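Local structure of Glyco_hydro_cc domain-containing protein (6UB0) at residues Gly53-Asp58 and Asn98-Arg103; Leu71-Pro76 and Ala90-Lys95; Val141-Pro146 and Lys154-Glu159. The protein probably hydrolyses beta-1,3-glucans such as curdlan as an exo-acting glycoside hydrolase, and holds laminaribiose in its active-site cleft. One frame throughout, in Å; residues are numbered along the deposited sequence.

How the contacts relate
All three contacts lie in one catalytic core of the TIM-barrel class. Contact 2 is nested inside the loop that contact 1 closes, and contact 3 opens later. The centres of contacts 1 and 2 are about 12 Å apart, and their atoms touch where P99, just after helix 86-96, meets Q94 within it. Contact 3 is about 21 Å from contact 2 and about 29 Å from contact 1, centre to centre. Contact 2 lies in the loop after strand 69-71 and contact 3 on strand 138-146, two strands of one parallel sheet, and both reach the bound glucose. Contact 1 belongs to the outer packing of the barrel, while contacts 2 and 3 link sugar-binding residues to helices.

Contact 1 (Gly53-Asp58 and Asn98-Arg103); sequences GSWNAD and NPYAAR
Y100 reaches across to N56 and W55 on helix 52-64. Its CB bond points at the helix, and chi1 of -57° sets CG anti to the carbonyl carbon and beside the backbone N. Along the ring, CE2 is the first atom to meet the partner segment, with W55 NE1 4.0 Å away. CZ then comes to 4.1 Å from N56 O. At the tip, OH sits against the helix backbone, 3.2 Å from N56 CA, and the side-chain CB of N56 is 3.9 Å from the same oxygen. The N56 side chain crosses Y100 at about a right angle, and its amide plane is turned 44° from the ring. W55 and Y100 run past each other in opposite directions. Their planes stand at 77° and meet obliquely, with 5.7 Å between the centroids of the five-membered ring of W55 and the ring of Y100. The N-H of W55 NE1 is directed elsewhere, in a weak hydrogen bond to Y96 O. Y100 also touches A59, E60 and I63 further along helix 52-64, and R103 makes a salt bridge to E60. The contact buries 130 Å² in all. Packing of the tyrosine ring and hydroxyl against W55 and the N56 backbone joins the loop between helix 86-96 and strand 105-111 to helix 52-64.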
loop_
_atom_site.group_PDB
_atom_site.type_symbol
_atom_site.label_atom_id
_atom_site.label_comp_id
_atom_site.label_asym_id
_atom_site.label_seq_id
_atom_site.Cartn_x
_atom_site.Cartn_y
_atom_site.Cartn_z
ATOM N N GLY A 53 -18.284 6.691 7.671
ATOM C CA GLY A 53 -18.797 7.788 8.497
ATOM C C GLY A 53 -18.035 9.085 8.321
ATOM O O GLY A 53 -18.691 10.105 8.254
ATOM N N SER A 54 -16.698 9.053 8.271
ATOM C CA SER A 54 -15.833 10.266 8.296
ATOM C C SER A 54 -15.138 10.504 6.950
ATOM O O SER A 54 -14.500 11.565 6.769
ATOM C CB SER A 54 -14.844 10.193 9.430
ATOM O OG SER A 54 -13.856 9.224 9.168
ATOM N N TRP A 55 -15.222 9.546 6.037
ATOM C CA TRP A 55 -14.401 9.536 4.799
ATOM C C TRP A 55 -14.555 10.852 4.021
ATOM O O TRP A 55 -13.554 11.394 3.551
ATOM C CB TRP A 55 -14.774 8.354 3.925
ATOM C CG TRP A 55 -13.953 8.314 2.692
ATOM C CD1 TRP A 55 -14.389 8.311 1.404
ATOM C CD2 TRP A 55 -12.523 8.293 2.648
ATOM N NE1 TRP A 55 -13.323 8.309 0.553
ATOM C CE2 TRP A 55 -12.167 8.244 1.286
ATOM C CE3 TRP A 55 -11.520 8.266 3.627
ATOM C CZ2 TRP A 55 -10.842 8.156 0.876
ATOM C CZ3 TRP A 55 -10.204 8.207 3.217
ATOM C CH2 TRP A 55 -9.873 8.159 1.866
ATOM N N ASN A 56 -15.774 11.356 3.852
ATOM C CA ASN A 56 -15.951 12.642 3.133
ATOM C C ASN A 56 -14.930 13.620 3.735
ATOM O O ASN A 56 -14.094 14.199 2.940
ATOM C CB ASN A 56 -17.437 12.957 3.195
ATOM C CG ASN A 56 -18.105 11.609 3.069
ATOM O OD1 ASN A 56 -18.278 10.878 4.070
ATOM N ND2 ASN A 56 -18.199 11.148 1.832
ATOM N N ALA A 57 -15.126 13.850 5.052
ATOM C CA ALA A 57 -14.431 14.880 5.850
ATOM C C ALA A 57 -12.946 14.600 5.778
ATOM O O ALA A 57 -12.177 15.537 5.599
ATOM C CB ALA A 57 -14.917 14.853 7.274
ATOM N N ASP A 58 -12.566 13.326 5.880
ATOM C CA ASP A 58 -11.137 12.922 5.956
ATOM C C ASP A 58 -10.471 13.191 4.606
ATOM O O ASP A 58 -9.419 13.837 4.608
ATOM C CB ASP A 58 -11.009 11.465 6.395
ATOM C CG ASP A 58 -11.611 11.133 7.754
ATOM O OD1 ASP A 58 -11.423 11.914 8.701
ATOM O OD2 ASP A 58 -12.192 10.025 7.862
ATOM N N ASN A 98 -14.598 7.327 -6.050
ATOM C CA ASN A 98 -14.758 7.949 -7.404
ATOM C C ASN A 98 -14.955 9.465 -7.342
ATOM O O ASN A 98 -14.577 10.152 -8.274
ATOM C CB ASN A 98 -15.965 7.408 -8.178
ATOM C CG ASN A 98 -15.626 6.216 -9.045
ATOM O OD1 ASN A 98 -14.657 5.521 -8.780
ATOM N ND2 ASN A 98 -16.418 5.953 -10.073
ATOM N N PRO A 99 -15.728 9.989 -6.366
ATOM C CA PRO A 99 -15.933 11.428 -6.185
ATOM C C PRO A 99 -14.700 12.330 -6.090
ATOM O O PRO A 99 -14.834 13.453 -6.383
ATOM C CB PRO A 99 -16.628 11.554 -4.819
ATOM C CG PRO A 99 -16.911 10.120 -4.352
ATOM C CD PRO A 99 -16.688 9.226 -5.552
ATOM N N TYR A 100 -13.576 11.812 -5.605
ATOM C CA TYR A 100 -12.300 12.554 -5.448
ATOM C C TYR A 100 -11.380 12.340 -6.646
ATOM O O TYR A 100 -10.226 12.717 -6.572
ATOM C CB TYR A 100 -11.636 12.131 -4.138
ATOM C CG TYR A 100 -12.561 12.366 -2.985
ATOM C CD1 TYR A 100 -12.690 13.628 -2.458
ATOM C CD2 TYR A 100 -13.381 11.350 -2.502
ATOM C CE1 TYR A 100 -13.558 13.882 -1.422
ATOM C CE2 TYR A 100 -14.302 11.604 -1.505
ATOM C CZ TYR A 100 -14.389 12.878 -0.977
ATOM O OH TYR A 100 -15.251 13.171 0.027
ATOM N N ALA A 101 -11.880 11.738 -7.714
ATOM C CA ALA A 101 -11.082 11.387 -8.911
ATOM C C ALA A 101 -10.422 12.633 -9.508
ATOM O O ALA A 101 -9.296 12.507 -10.006
ATOM C CB ALA A 101 -11.949 10.718 -9.937
ATOM N N ALA A 102 -11.106 13.774 -9.472
ATOM C CA ALA A 102 -10.640 15.018 -10.126
ATOM C C ALA A 102 -9.478 15.613 -9.312
ATOM O O ALA A 102 -8.584 16.225 -9.910
ATOM C CB ALA A 102 -11.798 15.978 -10.310
ATOM N N ARG A 103 -9.435 15.347 -8.005
ATOM C CA ARG A 103 -8.514 16.028 -7.064
ATOM C C ARG A 103 -7.426 15.079 -6.541
ATOM O O ARG A 103 -6.473 15.535 -5.938
ATOM C CB ARG A 103 -9.363 16.715 -5.993
ATOM C CG ARG A 103 -10.008 17.989 -6.531
ATOM C CD ARG A 103 -11.141 18.618 -5.719
ATOM N NE ARG A 103 -12.106 17.709 -5.092
ATOM C CZ ARG A 103 -12.470 17.755 -3.812
ATOM N NH1 ARG A 103 -11.924 18.647 -2.998
ATOM N NH2 ARG A 103 -13.323 16.849 -3.335
#

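Contact 2 (Leu71-Pro76 and Ala90-Lys95); sequences LAFNEP and AAAYQK. With GLC (alpha-D-glucopyranose), chain B.
F73 points its ring edge-on at the backbone of helix 86-96. Its CZ lies 3.8 Å from Y93 N, and both A92 C and Y93 N are in the plane of the ring at that edge. The methyl of A92 meets the same corner obliquely, with CB 3.8 Å from F73 CZ. The CB of F73 does not point straight at the helix. A chi1 of -31°, away from a staggered value, helps bring the far rim of the ring there. Next to it the roles are reversed: Y93 of the helix offers its ring edge to A72. The A72 methyl carbon CB lies near the plane of that ring, 3.7 Å from Y93 CE1 and 3.9 Å from CD1. The Y93 hydroxyl is hydrogen-bonded to K135 O, which helps fix the ring's direction. All four touching residues are buried. N74 and E75 extend to the sugar instead. N74 ND2 gives a nearly straight hydrogen bond of 3.0 Å to O2 of the glucose (171°), and its amide nitrogen also bonds to Q81 OE1. E75 OE2 approaches the anomeric carbon C1 of the glucose to 3.5 Å. The segment therefore packs on a barrel helix through A72 and F73 and lines the glycan pocket through N74 and E75. An Asn-Glu pair after a barrel strand is a hallmark of clan GH-A TIM-barrel hydrolases, and this site is consistent with it.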
loop_
_atom_site.group_PDB
_atom_site.type_symbol
_atom_site.label_atom_id
_atom_site.label_comp_id
_atom_site.label_asym_id
_atom_site.label_seq_id
_atom_site.Cartn_x
_atom_site.Cartn_y
_atom_site.Cartn_z
ATOM N N LEU A 71 -6.043 6.037 -0.740
ATOM C CA LEU A 71 -6.095 4.534 -0.778
ATOM C C LEU A 71 -7.459 4.020 -0.294
ATOM O O LEU A 71 -8.008 4.546 0.713
ATOM C CB LEU A 71 -5.030 3.896 0.116
ATOM C CG LEU A 71 -3.595 4.075 -0.321
ATOM C CD1 LEU A 71 -2.664 3.939 0.866
ATOM C CD2 LEU A 71 -3.184 3.150 -1.461
ATOM N N ALA A 72 -7.892 2.905 -0.876
ATOM C CA ALA A 72 -9.165 2.264 -0.507
ATOM C C ALA A 72 -8.908 1.109 0.465
ATOM O O ALA A 72 -7.798 1.036 1.017
ATOM C CB ALA A 72 -9.871 1.807 -1.748
ATOM N N PHE A 73 -9.884 0.204 0.603
ATOM C CA PHE A 73 -10.034 -0.720 1.745
ATOM C C PHE A 73 -8.786 -1.609 1.892
ATOM O O PHE A 73 -8.115 -1.986 0.927
ATOM C CB PHE A 73 -11.334 -1.514 1.563
ATOM C CG PHE A 73 -12.402 -0.710 0.837
ATOM C CD1 PHE A 73 -12.930 0.450 1.397
ATOM C CD2 PHE A 73 -12.873 -1.111 -0.414
ATOM C CE1 PHE A 73 -13.908 1.199 0.746
ATOM C CE2 PHE A 73 -13.862 -0.361 -1.069
ATOM C CZ PHE A 73 -14.355 0.796 -0.498
ATOM N N ASN A 74 -8.493 -1.930 3.140
ATOM C CA ASN A 74 -7.371 -2.836 3.524
ATOM C C ASN A 74 -7.791 -4.307 3.513
ATOM O O ASN A 74 -8.381 -4.751 4.498
ATOM C CB ASN A 74 -6.846 -2.481 4.890
ATOM C CG ASN A 74 -5.475 -3.070 5.081
ATOM O OD1 ASN A 74 -4.560 -2.764 4.339
ATOM N ND2 ASN A 74 -5.369 -3.981 6.025
ATOM N N GLU A 75 -7.319 -5.059 2.544
ATOM C CA GLU A 75 -7.512 -6.559 2.578
ATOM C C GLU A 75 -9.000 -6.878 2.742
ATOM O O GLU A 75 -9.450 -7.554 3.693
ATOM C CB GLU A 75 -6.626 -7.234 3.631
ATOM C CG GLU A 75 -5.162 -7.288 3.214
ATOM C CD GLU A 75 -4.251 -8.113 4.083
ATOM O OE1 GLU A 75 -4.792 -8.773 5.015
ATOM O OE2 GLU A 75 -3.026 -8.156 3.729
ATOM N N PRO A 76 -9.841 -6.434 1.773
ATOM C CA PRO A 76 -11.252 -6.825 1.788
ATOM C C PRO A 76 -11.411 -8.358 1.648
ATOM O O PRO A 76 -12.423 -8.918 2.086
ATOM C CB PRO A 76 -11.820 -6.020 0.600
ATOM C CG PRO A 76 -10.637 -5.862 -0.343
ATOM C CD PRO A 76 -9.481 -5.621 0.603
ATOM N N ALA A 90 -17.101 -2.742 -4.742
ATOM C CA ALA A 90 -17.346 -2.009 -6.012
ATOM C C ALA A 90 -18.307 -0.853 -5.727
ATOM O O ALA A 90 -18.022 0.310 -6.094
ATOM C CB ALA A 90 -17.889 -2.935 -7.060
ATOM N N ALA A 91 -19.392 -1.187 -5.036
ATOM C CA ALA A 91 -20.459 -0.265 -4.616
ATOM C C ALA A 91 -19.839 0.838 -3.777
ATOM O O ALA A 91 -20.052 2.016 -4.099
ATOM C CB ALA A 91 -21.527 -1.020 -3.851
ATOM N N ALA A 92 -19.119 0.471 -2.724
ATOM C CA ALA A 92 -18.611 1.450 -1.743
ATOM C C ALA A 92 -17.465 2.244 -2.379
ATOM O O ALA A 92 -17.232 3.381 -1.936
ATOM C CB ALA A 92 -18.193 0.740 -0.491
ATOM N N TYR A 93 -16.751 1.630 -3.335
ATOM C CA TYR A 93 -15.630 2.300 -4.030
ATOM C C TYR A 93 -16.242 3.445 -4.816
ATOM O O TYR A 93 -15.881 4.596 -4.528
ATOM C CB TYR A 93 -14.848 1.418 -5.005
ATOM C CG TYR A 93 -13.552 2.057 -5.444
ATOM C CD1 TYR A 93 -12.377 1.944 -4.699
ATOM C CD2 TYR A 93 -13.489 2.799 -6.615
ATOM C CE1 TYR A 93 -11.188 2.558 -5.109
ATOM C CE2 TYR A 93 -12.318 3.415 -7.030
ATOM C CZ TYR A 93 -11.158 3.299 -6.286
ATOM O OH TYR A 93 -10.048 3.939 -6.775
ATOM N N GLN A 94 -17.151 3.074 -5.732
ATOM C CA GLN A 94 -17.845 3.989 -6.669
ATOM C C GLN A 94 -18.448 5.117 -5.864
ATOM O O GLN A 94 -18.323 6.274 -6.326
ATOM C CB GLN A 94 -18.903 3.250 -7.473
ATOM C CG GLN A 94 -18.281 2.630 -8.703
ATOM C CD GLN A 94 -19.312 1.861 -9.468
ATOM O OE1 GLN A 94 -20.162 2.439 -10.138
ATOM N NE2 GLN A 94 -19.219 0.556 -9.381
ATOM N N LYS A 95 -19.045 4.776 -4.725
ATOM C CA LYS A 95 -19.700 5.741 -3.807
ATOM C C LYS A 95 -18.685 6.685 -3.147
ATOM O O LYS A 95 -18.951 7.892 -3.153
ATOM C CB LYS A 95 -20.532 5.049 -2.728
ATOM C CG LYS A 95 -21.273 5.990 -1.781
ATOM C CD LYS A 95 -22.421 5.289 -1.027
ATOM C CE LYS A 95 -22.641 5.827 0.378
ATOM N NZ LYS A 95 -23.547 7.011 0.421
HETATM C C1 GLC B . -1.706 -7.621 6.893
HETATM C C2 GLC B . -2.717 -6.603 7.444
HETATM C C3 GLC B . -2.401 -6.245 8.897
HETATM C C4 GLC B . -2.235 -7.549 9.724
HETATM C C5 GLC B . -1.301 -8.525 9.060
HETATM C C6 GLC B . -1.088 -9.860 9.803
HETATM O O1 GLC B . -0.347 -7.162 6.937
HETATM O O2 GLC B . -2.828 -5.350 6.728
HETATM O O3 GLC B . -3.434 -5.400 9.403
HETATM O O4 GLC B . -1.630 -7.227 10.931
HETATM O O5 GLC B . -1.813 -8.785 7.753
HETATM O O6 GLC B . -2.307 -10.134 10.431
#

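Contact 3 (Val141-Pro146 and Lys154-Glu159); sequences VHWHGP and KRYVSE. With GLC (alpha-D-glucopyranose), chain B.
Y156 lies against V141, H142 and W143, between helix and strand. Its OH is 3.4 Å from V141 CB and 3.2 Å from H142 O, but its hydrogen bond is to S112 O. Further back on the ring, CD2 sits 4.0 Å from W143 CB. The five-membered ring of W143 and the Y156 ring meet obliquely, with planes 44° apart. With chi1 of -175°, W143 places CG opposite its backbone N, and its CD1 comes to 4.1 Å from Y156 CG. In the second shell, D152 accepts a hydrogen bond from W143 NE1 and pairs with R155. The R155 guanidinium group lays one face over Y156 CB. The CB of H142 points away from the helix. Its ring lies beside the sugar, CE1 4.0 Å from O2 of the glucose, and ND1 is hydrogen-bonded to E75 OE2. H144 NE2 lies 3.0 Å from O1 of the glucose, and the H144 ring nitrogens are hydrogen-bonded to E176 and E178. The segments run nearly antiparallel (167°), their axes 9.4 Å apart at closest approach. They belong to the strand and helix that open the beta-alpha-beta unit ending in strand 172-180. Strand 138-146 sits between that strand and 105-111, and L120 of helix 119-130 packs on Y156.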
loop_
_atom_site.group_PDB
_atom_site.type_symbol
_atom_site.label_atom_id
_atom_site.label_comp_id
_atom_site.label_asym_id
_atom_site.label_seq_id
_atom_site.Cartn_x
_atom_site.Cartn_y
_atom_site.Cartn_z
ATOM N N VAL A 141 -1.524 -3.717 -3.593
ATOM C CA VAL A 141 -1.389 -5.162 -3.233
ATOM C C VAL A 141 -0.415 -5.361 -2.059
ATOM O O VAL A 141 0.433 -4.487 -1.771
ATOM C CB VAL A 141 -0.874 -5.962 -4.447
ATOM C CG1 VAL A 141 -1.819 -5.801 -5.659
ATOM C CG2 VAL A 141 0.573 -5.596 -4.742
ATOM N N HIS A 142 -0.496 -6.516 -1.430
ATOM C CA HIS A 142 0.341 -6.889 -0.273
ATOM C C HIS A 142 0.986 -8.255 -0.482
ATOM O O HIS A 142 0.239 -9.111 -0.944
ATOM C CB HIS A 142 -0.502 -7.089 0.940
ATOM C CG HIS A 142 -1.144 -5.882 1.477
ATOM N ND1 HIS A 142 -2.027 -5.964 2.472
ATOM C CD2 HIS A 142 -1.032 -4.578 1.139
ATOM C CE1 HIS A 142 -2.412 -4.758 2.826
ATOM N NE2 HIS A 142 -1.834 -3.866 2.008
ATOM N N TRP A 143 2.243 -8.490 -0.049
ATOM C CA TRP A 143 2.864 -9.830 -0.082
ATOM C C TRP A 143 3.613 -10.086 1.238
ATOM O O TRP A 143 4.472 -9.248 1.583
ATOM C CB TRP A 143 3.758 -9.983 -1.314
ATOM C CG TRP A 143 4.286 -11.373 -1.417
ATOM C CD1 TRP A 143 3.684 -12.444 -2.010
ATOM C CD2 TRP A 143 5.468 -11.873 -0.785
ATOM N NE1 TRP A 143 4.470 -13.564 -1.869
ATOM C CE2 TRP A 143 5.568 -13.244 -1.113
ATOM C CE3 TRP A 143 6.462 -11.289 -0.004
ATOM C CZ2 TRP A 143 6.645 -14.014 -0.694
ATOM C CZ3 TRP A 143 7.532 -12.055 0.404
ATOM C CH2 TRP A 143 7.616 -13.410 0.074
ATOM N N HIS A 144 3.206 -11.108 2.005
ATOM C CA HIS A 144 3.910 -11.590 3.217
ATOM C C HIS A 144 4.278 -13.058 2.983
ATOM O O HIS A 144 3.473 -13.808 2.432
ATOM C CB HIS A 144 3.071 -11.493 4.481
ATOM C CG HIS A 144 2.645 -10.104 4.832
ATOM N ND1 HIS A 144 3.060 -9.484 6.010
ATOM C CD2 HIS A 144 1.826 -9.238 4.205
ATOM C CE1 HIS A 144 2.536 -8.281 6.080
ATOM N NE2 HIS A 144 1.795 -8.103 4.982
ATOM N N GLY A 145 5.462 -13.444 3.413
ATOM C CA GLY A 145 5.937 -14.806 3.169
ATOM C C GLY A 145 7.376 -14.922 3.625
ATOM O O GLY A 145 8.039 -13.902 3.857
ATOM N N PRO A 146 7.857 -16.168 3.818
ATOM C CA PRO A 146 9.257 -16.356 4.154
ATOM C C PRO A 146 10.192 -15.472 3.138
ATOM O O PRO A 146 9.754 -15.360 2.054
ATOM C CB PRO A 146 9.412 -17.887 4.074
ATOM C CG PRO A 146 8.032 -18.402 4.397
ATOM C CD PRO A 146 7.103 -17.421 3.721
ATOM N N LYS A 154 7.924 -11.754 -6.618
ATOM C CA LYS A 154 8.075 -11.045 -7.918
ATOM C C LYS A 154 6.971 -11.450 -8.894
ATOM O O LYS A 154 6.542 -10.601 -9.692
ATOM C CB LYS A 154 9.470 -11.349 -8.458
ATOM C CG LYS A 154 10.582 -10.968 -7.492
ATOM C CD LYS A 154 11.978 -11.330 -7.979
ATOM C CE LYS A 154 12.647 -10.204 -8.733
ATOM N NZ LYS A 154 14.090 -10.453 -8.940
ATOM N N ARG A 155 6.570 -12.722 -8.866
ATOM C CA ARG A 155 5.544 -13.328 -9.751
ATOM C C ARG A 155 4.226 -12.627 -9.427
ATOM O O ARG A 155 3.534 -12.077 -10.345
ATOM C CB ARG A 155 5.546 -14.842 -9.456
ATOM C CG ARG A 155 4.428 -15.668 -10.085
ATOM C CD ARG A 155 3.024 -15.429 -9.511
ATOM N NE ARG A 155 2.866 -15.706 -8.071
ATOM C CZ ARG A 155 1.728 -15.568 -7.370
ATOM N NH1 ARG A 155 0.627 -15.112 -7.949
ATOM N NH2 ARG A 155 1.704 -15.858 -6.076
ATOM N N TYR A 156 3.932 -12.622 -8.124
ATOM C CA TYR A 156 2.730 -12.004 -7.529
ATOM C C TYR A 156 2.632 -10.556 -8.028
ATOM O O TYR A 156 1.585 -10.118 -8.467
ATOM C CB TYR A 156 2.777 -12.091 -5.999
ATOM C CG TYR A 156 1.639 -11.346 -5.360
ATOM C CD1 TYR A 156 0.379 -11.898 -5.277
ATOM C CD2 TYR A 156 1.814 -10.068 -4.846
ATOM C CE1 TYR A 156 -0.685 -11.212 -4.714
ATOM C CE2 TYR A 156 0.752 -9.362 -4.297
ATOM C CZ TYR A 156 -0.502 -9.930 -4.226
ATOM O OH TYR A 156 -1.516 -9.252 -3.631
ATOM N N VAL A 157 3.721 -9.809 -7.907
ATOM C CA VAL A 157 3.733 -8.346 -8.233
ATOM C C VAL A 157 3.475 -8.174 -9.734
ATOM O O VAL A 157 2.642 -7.307 -10.139
ATOM C CB VAL A 157 5.047 -7.679 -7.789
ATOM C CG1 VAL A 157 5.070 -6.226 -8.198
ATOM C CG2 VAL A 157 5.258 -7.811 -6.290
ATOM N N SER A 158 4.147 -8.979 -10.539
ATOM C CA SER A 158 3.944 -9.027 -12.006
ATOM C C SER A 158 2.496 -9.402 -12.299
ATOM O O SER A 158 1.888 -8.725 -13.093
ATOM C CB SER A 158 4.908 -9.955 -12.622
ATOM O OG SER A 158 6.198 -9.687 -12.085
ATOM N N GLU A 159 1.968 -10.417 -11.631
ATOM C CA GLU A 159 0.572 -10.877 -11.850
ATOM C C GLU A 159 -0.384 -9.734 -11.487
ATOM O O GLU A 159 -1.391 -9.545 -12.219
ATOM C CB GLU A 159 0.313 -12.143 -11.040
ATOM C CG GLU A 159 -0.814 -13.004 -11.589
ATOM C CD GLU A 159 -0.633 -14.480 -11.280
ATOM O OE1 GLU A 159 -0.117 -14.788 -10.174
ATOM O OE2 GLU A 159 -0.974 -15.332 -12.161
HETATM C C1 GLC B . -1.706 -7.621 6.893
HETATM C C2 GLC B . -2.717 -6.603 7.444
HETATM C C3 GLC B . -2.401 -6.245 8.897
HETATM C C4 GLC B . -2.235 -7.549 9.724
HETATM C C5 GLC B . -1.301 -8.525 9.060
HETATM C C6 GLC B . -1.088 -9.860 9.803
HETATM O O1 GLC B . -0.347 -7.162 6.937
HETATM O O2 GLC B . -2.828 -5.350 6.728
HETATM O O3 GLC B . -3.434 -5.400 9.403
HETATM O O4 GLC B . -1.630 -7.227 10.931
HETATM O O5 GLC B . -1.813 -8.785 7.753
HETATM O O6 GLC B . -2.307 -10.134 10.431
#